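Local coordinates for putrescine aminotransferase (Halomonas elongata DSM 2581, PDB 6GWI), which probably transfers amino groups from amines such as putrescine to a keto acceptor, using pyridoxal-5'-phosphate as cofactor, at residues 94-99 / 328-333; 266-271 / 341-346. All blocks are in the same frame, centred on the assembly; numbering follows the deposited sequence.

Interaction 1. Residues 94-99 / 328-333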
ATOM      1  N   VAL B  94     -18.053   6.860   3.869  1.00 19.38           N
ATOM      2  CA  VAL B  94     -18.764   7.546   4.945  1.00 19.79           C
ATOM      3  C   VAL B  94     -19.206   6.544   6.003  1.00 22.48           C
ATOM      4  O   VAL B  94     -18.952   6.716   7.201  1.00 22.64           O
ATOM      5  CB  VAL B  94     -19.967   8.324   4.377  1.00 25.26           C
ATOM      6  CG1 VAL B  94     -20.768   8.991   5.501  1.00 27.51           C
ATOM      7  CG2 VAL B  94     -19.503   9.350   3.358  1.00 31.07           C
ATOM      8  N   ARG B  95     -19.881   5.479   5.568  1.00 20.65           N
ATOM      9  CA  ARG B  95     -20.441   4.510   6.503  1.00 24.52           C
ATOM     10  C   ARG B  95     -19.350   3.731   7.230  1.00 21.32           C
ATOM     11  O   ARG B  95     -19.482   3.448   8.426  1.00 22.49           O
ATOM     12  CB  ARG B  95     -21.389   3.581   5.739  1.00 32.97           C
ATOM     13  CG  ARG B  95     -22.628   4.322   5.212  1.00 42.67           C
ATOM     14  CD  ARG B  95     -23.601   3.430   4.451  1.00109.31           C
ATOM     15  NE  ARG B  95     -22.970   2.806   3.290  1.00119.70           N
ATOM     16  CZ  ARG B  95     -23.594   2.505   2.153  1.00101.53           C
ATOM     17  NH1 ARG B  95     -24.884   2.780   1.993  1.00107.22           N
ATOM     18  NH2 ARG B  95     -22.919   1.934   1.165  1.00 64.54           N
ATOM     19  N   LEU B  96     -18.256   3.390   6.542  1.00 20.83           N
ATOM     20  CA  LEU B  96     -17.178   2.655   7.199  1.00 22.60           C
ATOM     21  C   LEU B  96     -16.490   3.508   8.262  1.00 20.63           C
ATOM     22  O   LEU B  96     -16.198   3.022   9.362  1.00 23.78           O
ATOM     23  CB  LEU B  96     -16.157   2.176   6.165  1.00 22.54           C
ATOM     24  CG  LEU B  96     -14.941   1.444   6.739  1.00 21.27           C
ATOM     25  CD1 LEU B  96     -15.355   0.210   7.537  1.00 21.21           C
ATOM     26  CD2 LEU B  96     -13.979   1.065   5.631  1.00 20.80           C
ATOM     27  N   ALA B  97     -16.202   4.772   7.946  1.00 20.21           N
ATOM     28  CA  ALA B  97     -15.589   5.658   8.929  1.00 21.65           C
ATOM     29  C   ALA B  97     -16.486   5.832  10.149  1.00 21.69           C
ATOM     30  O   ALA B  97     -16.002   5.875  11.287  1.00 22.27           O
ATOM     31  CB  ALA B  97     -15.274   7.011   8.291  1.00 19.79           C
ATOM     32  N   GLU B  98     -17.797   5.959   9.933  1.00 24.80           N
ATOM     33  CA  GLU B  98     -18.723   6.037  11.057  1.00 31.43           C
ATOM     34  C   GLU B  98     -18.627   4.786  11.922  1.00 34.94           C
ATOM     35  O   GLU B  98     -18.396   4.866  13.134  1.00 24.75           O
ATOM     36  CB  GLU B  98     -20.153   6.227  10.548  1.00 33.60           C
ATOM     37  CG  GLU B  98     -21.200   6.272  11.651  1.00 52.27           C
ATOM     38  CD  GLU B  98     -22.617   6.382  11.118  1.00 52.48           C
ATOM     39  OE1 GLU B  98     -22.864   5.944   9.974  1.00 41.03           O
ATOM     40  OE2 GLU B  98     -23.485   6.905  11.847  1.00 50.42           O
ATOM     41  N   LYS B  99     -18.789   3.613  11.305  1.00 35.67           N
ATOM     42  CA  LYS B  99     -18.773   2.365  12.058  1.00 30.94           C
ATOM     43  C   LYS B  99     -17.445   2.174  12.780  1.00 31.20           C
ATOM     44  O   LYS B  99     -17.416   1.791  13.956  1.00 26.42           O
ATOM     45  CB  LYS B  99     -19.040   1.193  11.110  1.00 35.78           C
ATOM     46  CG  LYS B  99     -19.248  -0.147  11.793  1.00 32.63           C
ATOM     47  CD  LYS B  99     -20.559  -0.157  12.549  1.00 37.79           C
ATOM     48  CE  LYS B  99     -20.925  -1.548  13.015  1.00 51.99           C
ATOM     49  NZ  LYS B  99     -22.169  -1.527  13.833  1.00 70.51           N
ATOM     50  N   ALA B 328     -16.838  -1.175   1.342  1.00 24.18           N
ATOM     51  CA  ALA B 328     -18.107  -1.886   1.464  1.00 24.93           C
ATOM     52  C   ALA B 328     -17.916  -3.255   2.111  1.00 33.65           C
ATOM     53  O   ALA B 328     -18.727  -3.676   2.945  1.00 24.52           O
ATOM     54  CB  ALA B 328     -18.751  -2.033   0.084  1.00 27.52           C
ATOM     55  N   VAL B 329     -16.856  -3.970   1.726  1.00 26.15           N
ATOM     56  CA  VAL B 329     -16.583  -5.280   2.307  1.00 21.24           C
ATOM     57  C   VAL B 329     -16.168  -5.152   3.766  1.00 20.13           C
ATOM     58  O   VAL B 329     -16.608  -5.930   4.621  1.00 22.07           O
ATOM     59  CB  VAL B 329     -15.511  -6.006   1.471  1.00 24.47           C
ATOM     60  CG1 VAL B 329     -14.907  -7.169   2.242  1.00 17.90           C
ATOM     61  CG2 VAL B 329     -16.123  -6.507   0.184  1.00 28.04           C
ATOM     62  N   ALA B 330     -15.286  -4.199   4.071  1.00 22.07           N
ATOM     63  CA  ALA B 330     -14.876  -3.989   5.456  1.00 17.26           C
ATOM     64  C   ALA B 330     -16.071  -3.638   6.335  1.00 19.73           C
ATOM     65  O   ALA B 330     -16.209  -4.159   7.450  1.00 21.20           O
ATOM     66  CB  ALA B 330     -13.815  -2.891   5.521  1.00 21.63           C
ATOM     67  N   LEU B 331     -16.936  -2.746   5.857  1.00 23.26           N
ATOM     68  CA  LEU B 331     -18.123  -2.380   6.620  1.00 18.83           C
ATOM     69  C   LEU B 331     -18.968  -3.606   6.939  1.00 20.81           C
ATOM     70  O   LEU B 331     -19.424  -3.785   8.074  1.00 23.98           O
ATOM     71  CB  LEU B 331     -18.946  -1.354   5.843  1.00 22.73           C
ATOM     72  CG  LEU B 331     -20.274  -0.932   6.480  1.00 28.46           C
ATOM     73  CD1 LEU B 331     -20.052  -0.258   7.830  1.00 33.02           C
ATOM     74  CD2 LEU B 331     -21.042  -0.018   5.536  1.00 27.14           C
ATOM     75  N   LYS B 332     -19.218  -4.448   5.936  1.00 24.63           N
ATOM     76  CA  LYS B 332     -20.046  -5.626   6.168  1.00 28.41           C
ATOM     77  C   LYS B 332     -19.356  -6.584   7.132  1.00 20.53           C
ATOM     78  O   LYS B 332     -20.008  -7.191   7.987  1.00 27.97           O
ATOM     79  CB  LYS B 332     -20.355  -6.318   4.843  1.00 30.66           C
ATOM     80  CG  LYS B 332     -21.463  -7.361   4.925  1.00 40.38           C
ATOM     81  CD  LYS B 332     -22.778  -6.704   5.345  1.00 38.57           C
ATOM     82  CE  LYS B 332     -23.990  -7.412   4.764  1.00 58.59           C
ATOM     83  NZ  LYS B 332     -25.254  -6.942   5.402  1.00 76.22           N
ATOM     84  N   ASN B 333     -18.034  -6.721   7.009  1.00 24.80           N
ATOM     85  CA  ASN B 333     -17.276  -7.562   7.929  1.00 30.34           C
ATOM     86  C   ASN B 333     -17.438  -7.087   9.369  1.00 21.74           C
ATOM     87  O   ASN B 333     -17.715  -7.888  10.270  1.00 24.70           O
ATOM     88  CB  ASN B 333     -15.802  -7.570   7.515  1.00 28.10           C
ATOM     89  CG  ASN B 333     -14.924  -8.335   8.482  1.00 24.05           C
ATOM     90  OD1 ASN B 333     -15.002  -9.558   8.576  1.00 27.02           O
ATOM     91  ND2 ASN B 333     -14.068  -7.614   9.197  1.00 29.34           N
TER
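Leu-331 reaches across from helix 324-339 and sets its two methyl groups against one side of helix 91-103. Its CD2 lies 3.6 Å from CB of Arg-95. Its CD1 lies 3.7 Å from CB of Lys-99, one turn further on. The leucine therefore sits between two side chains of the same helix and crosses each at about a right angle. Its CG stands anti to the backbone N (chi1 176°), which carries both methyls out to the partner helix. Leu-96 answers from the other helix. Its CD1 approaches the backbone N of Leu-331 at 3.7 Å, and its CD2 meets CB of Ala-330 at 4.0 Å. The two helix segments run in the same general direction, their axes inclined by 36° and 9.0 Å apart at closest approach, within the class-III aminotransferase fold. No hydrogen bond joins them, and the contact is mainly apolar. Leu-96 is buried and also touches Phe-113 of strand 108-114. The Arg-95 side is exposed, and this side chain is poorly ordered. Lys-99 lends only the start of its chain to the leucine, while its NZ makes a salt bridge to Glu-338.

Interaction 2. Residues 266-271 / 341-346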
ATOM      1  N   GLY B 266      -9.673 -10.932  21.862  1.00 37.06           N
ATOM      2  CA  GLY B 266     -10.891 -10.838  22.636  1.00 42.28           C
ATOM      3  C   GLY B 266     -11.427  -9.438  22.804  1.00 43.48           C
ATOM      4  O   GLY B 266     -12.385  -9.245  23.562  1.00 41.63           O
ATOM      5  N   GLU B 267     -10.843  -8.459  22.120  1.00 35.28           N
ATOM      6  CA  GLU B 267     -11.317  -7.087  22.149  1.00 31.13           C
ATOM      7  C   GLU B 267     -11.328  -6.569  20.719  1.00 38.70           C
ATOM      8  O   GLU B 267     -10.679  -7.130  19.833  1.00 30.01           O
ATOM      9  CB  GLU B 267     -10.419  -6.192  23.013  1.00 37.15           C
ATOM     10  CG  GLU B 267     -10.014  -6.797  24.349  1.00 47.87           C
ATOM     11  CD  GLU B 267     -11.147  -6.836  25.348  1.00 64.88           C
ATOM     12  OE1 GLU B 267     -12.097  -6.039  25.201  1.00 55.27           O
ATOM     13  OE2 GLU B 267     -11.089  -7.665  26.280  1.00 64.65           O
ATOM     14  N   TRP B 268     -12.061  -5.476  20.503  1.00 31.36           N
ATOM     15  CA  TRP B 268     -12.017  -4.824  19.201  1.00 34.57           C
ATOM     16  C   TRP B 268     -10.628  -4.277  18.907  1.00 31.44           C
ATOM     17  O   TRP B 268     -10.247  -4.143  17.740  1.00 26.83           O
ATOM     18  CB  TRP B 268     -13.050  -3.704  19.134  1.00 30.95           C
ATOM     19  CG  TRP B 268     -14.442  -4.211  18.979  1.00 27.62           C
ATOM     20  CD1 TRP B 268     -15.385  -4.326  19.955  1.00 31.35           C
ATOM     21  CD2 TRP B 268     -15.050  -4.689  17.775  1.00 27.06           C
ATOM     22  NE1 TRP B 268     -16.547  -4.839  19.432  1.00 28.60           N
ATOM     23  CE2 TRP B 268     -16.367  -5.070  18.095  1.00 24.19           C
ATOM     24  CE3 TRP B 268     -14.608  -4.828  16.456  1.00 32.97           C
ATOM     25  CZ2 TRP B 268     -17.246  -5.580  17.144  1.00 29.79           C
ATOM     26  CZ3 TRP B 268     -15.483  -5.335  15.514  1.00 37.04           C
ATOM     27  CH2 TRP B 268     -16.787  -5.706  15.863  1.00 33.07           C
ATOM     28  N   PHE B 269      -9.867  -3.944  19.945  1.00 25.70           N
ATOM     29  CA  PHE B 269      -8.507  -3.457  19.771  1.00 26.31           C
ATOM     30  C   PHE B 269      -7.673  -3.955  20.939  1.00 23.80           C
ATOM     31  O   PHE B 269      -8.144  -3.982  22.078  1.00 27.84           O
ATOM     32  CB  PHE B 269      -8.484  -1.928  19.677  1.00 23.51           C
ATOM     33  CG  PHE B 269      -9.278  -1.394  18.523  1.00 25.49           C
ATOM     34  CD1 PHE B 269      -8.749  -1.390  17.243  1.00 29.33           C
ATOM     35  CD2 PHE B 269     -10.567  -0.925  18.713  1.00 27.02           C
ATOM     36  CE1 PHE B 269      -9.483  -0.914  16.176  1.00 30.46           C
ATOM     37  CE2 PHE B 269     -11.307  -0.449  17.649  1.00 31.29           C
ATOM     38  CZ  PHE B 269     -10.765  -0.442  16.379  1.00 33.14           C
ATOM     39  N   GLY B 270      -6.440  -4.374  20.647  1.00 28.76           N
ATOM     40  CA  GLY B 270      -5.542  -4.783  21.713  1.00 35.81           C
ATOM     41  C   GLY B 270      -5.313  -3.686  22.732  1.00 30.57           C
ATOM     42  O   GLY B 270      -5.139  -3.963  23.922  1.00 34.03           O
ATOM     43  N   SER B 271      -5.319  -2.428  22.282  1.00 27.54           N
ATOM     44  CA  SER B 271      -5.220  -1.296  23.196  1.00 32.91           C
ATOM     45  C   SER B 271      -6.248  -1.390  24.313  1.00 32.57           C
ATOM     46  O   SER B 271      -5.974  -1.009  25.458  1.00 33.22           O
ATOM     47  CB  SER B 271      -5.406   0.008  22.423  1.00 23.48           C
ATOM     48  OG  SER B 271      -4.282   0.280  21.610  1.00 30.76           O
ATOM     49  N   GLY B 341     -21.662 -11.344  17.457  1.00 34.31           N
ATOM     50  CA  GLY B 341     -20.985 -11.439  18.742  1.00 39.81           C
ATOM     51  C   GLY B 341     -19.640 -12.125  18.694  1.00 39.79           C
ATOM     52  O   GLY B 341     -19.227 -12.736  19.687  1.00 39.05           O
ATOM     53  N   VAL B 342     -18.924 -12.011  17.573  1.00 50.31           N
ATOM     54  CA  VAL B 342     -17.699 -12.780  17.380  1.00 36.03           C
ATOM     55  C   VAL B 342     -16.628 -12.359  18.384  1.00 29.73           C
ATOM     56  O   VAL B 342     -15.903 -13.205  18.922  1.00 35.75           O
ATOM     57  CB  VAL B 342     -17.212 -12.639  15.924  1.00 31.18           C
ATOM     58  CG1 VAL B 342     -15.854 -13.303  15.728  1.00 35.17           C
ATOM     59  CG2 VAL B 342     -18.240 -13.236  14.957  1.00 26.04           C
ATOM     60  N   VAL B 343     -16.492 -11.056  18.639  1.00 32.29           N
ATOM     61  CA  VAL B 343     -15.484 -10.587  19.593  1.00 27.26           C
ATOM     62  C   VAL B 343     -15.792 -11.109  20.995  1.00 37.24           C
ATOM     63  O   VAL B 343     -14.916 -11.638  21.685  1.00 34.59           O
ATOM     64  CB  VAL B 343     -15.386  -9.051  19.573  1.00 34.08           C
ATOM     65  CG1 VAL B 343     -14.336  -8.570  20.580  1.00 34.62           C
ATOM     66  CG2 VAL B 343     -15.061  -8.550  18.170  1.00 40.10           C
ATOM     67  N   ASP B 344     -17.059 -10.975  21.422  1.00 31.14           N
ATOM     68  CA  ASP B 344     -17.482 -11.452  22.736  1.00 52.56           C
ATOM     69  C   ASP B 344     -17.141 -12.913  22.926  1.00 42.49           C
ATOM     70  O   ASP B 344     -16.916 -13.377  24.049  1.00 52.44           O
ATOM     71  CB  ASP B 344     -18.997 -11.322  22.897  1.00 77.77           C
ATOM     72  CG  ASP B 344     -19.500  -9.915  22.741  1.00 67.92           C
ATOM     73  OD1 ASP B 344     -18.962  -9.017  23.417  1.00 53.10           O
ATOM     74  OD2 ASP B 344     -20.441  -9.705  21.946  1.00 65.25           O
ATOM     75  N   ARG B 345     -17.104 -13.642  21.819  1.00 43.67           N
ATOM     76  CA  ARG B 345     -17.038 -15.091  21.706  1.00 52.10           C
ATOM     77  C   ARG B 345     -15.613 -15.619  21.770  1.00 42.18           C
ATOM     78  O   ARG B 345     -15.359 -16.636  22.427  1.00 30.75           O
ATOM     79  CB  ARG B 345     -17.726 -15.431  20.392  1.00 95.56           C
ATOM     80  CG  ARG B 345     -17.790 -16.832  19.935  1.00120.72           C
ATOM     81  CD  ARG B 345     -18.563 -16.832  18.607  1.00119.60           C
ATOM     82  NE  ARG B 345     -19.909 -16.247  18.660  1.00124.40           N
ATOM     83  CZ  ARG B 345     -21.007 -16.934  18.974  1.00124.74           C
ATOM     84  NH1 ARG B 345     -20.911 -18.217  19.292  1.00117.83           N
ATOM     85  NH2 ARG B 345     -22.196 -16.344  18.980  1.00114.23           N
ATOM     86  N   VAL B 346     -14.681 -14.944  21.099  1.00 44.56           N
ATOM     87  CA  VAL B 346     -13.258 -15.172  21.339  1.00 37.60           C
ATOM     88  C   VAL B 346     -12.946 -14.993  22.820  1.00 31.65           C
ATOM     89  O   VAL B 346     -12.258 -15.816  23.437  1.00 35.08           O
ATOM     90  CB  VAL B 346     -12.423 -14.216  20.465  1.00 32.80           C
ATOM     91  CG1 VAL B 346     -10.936 -14.324  20.779  1.00 40.63           C
ATOM     92  CG2 VAL B 346     -12.696 -14.493  18.992  1.00 31.38           C
TER
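Val-343 divides its two methyl groups between the indole of Trp-268 and the backbone of Gly-266 and Glu-267. CG2 sits over the six-membered ring of Trp-268, 3.7 Å from the centroid and 11° off the ring normal, a CH-pi contact. CG1 packs against the backbone instead, 3.6 Å from the carbonyl C of Glu-267 and equally close to O of Gly-266. The same Gly-266 O accepts a hydrogen bond from NH1 of Arg-347. With CG1 anti to the backbone N (chi1 180°), the valine can serve both surfaces at once. This is the tight part. One turn on, Val-346 makes a lighter contact, with CG1 3.8 Å from N of Gly-266. The helix 342-359 begins here, just after a Schellman motif with Gly-341 as its C-prime residue ends helix 324-339. The indole also touches Leu-337 and Glu-338 of that earlier helix, so it packs on both helices beside the turn. Without the indole, as with an alanine here, CG2 of Val-343 would probably lose the ring face it rests on, and a gap would be likely beside Leu-337. On the looser side, the CB of Glu-267 points away from the helix. Asp-344 and Arg-345 lie exposed, and the Arg-345 side chain is poorly ordered.

Interactions 1 and 2 are linked through consecutive helices. Helix 324-339 supplies residues 328-333 to interaction 1, while Gly-341 and the first turn of helix 342-359 supply residues 341-346 to interaction 2. Their centres lie 18 Å apart, and their nearest atoms are about 6 Å apart without touching. Glu-338, near the end of helix 324-339, is a neighbour of both: its carboxylate is salt-bridged to Lys-99, and its side chain touches Trp-268. Neither contact includes a residue of the cofactor pocket, but the side chain of Ala-330 is about 13 Å from a bound pyridoxal-5'-phosphate. Only interaction 1 also meets the second subunit, where Ala-97 packs on His-14 of that other chain.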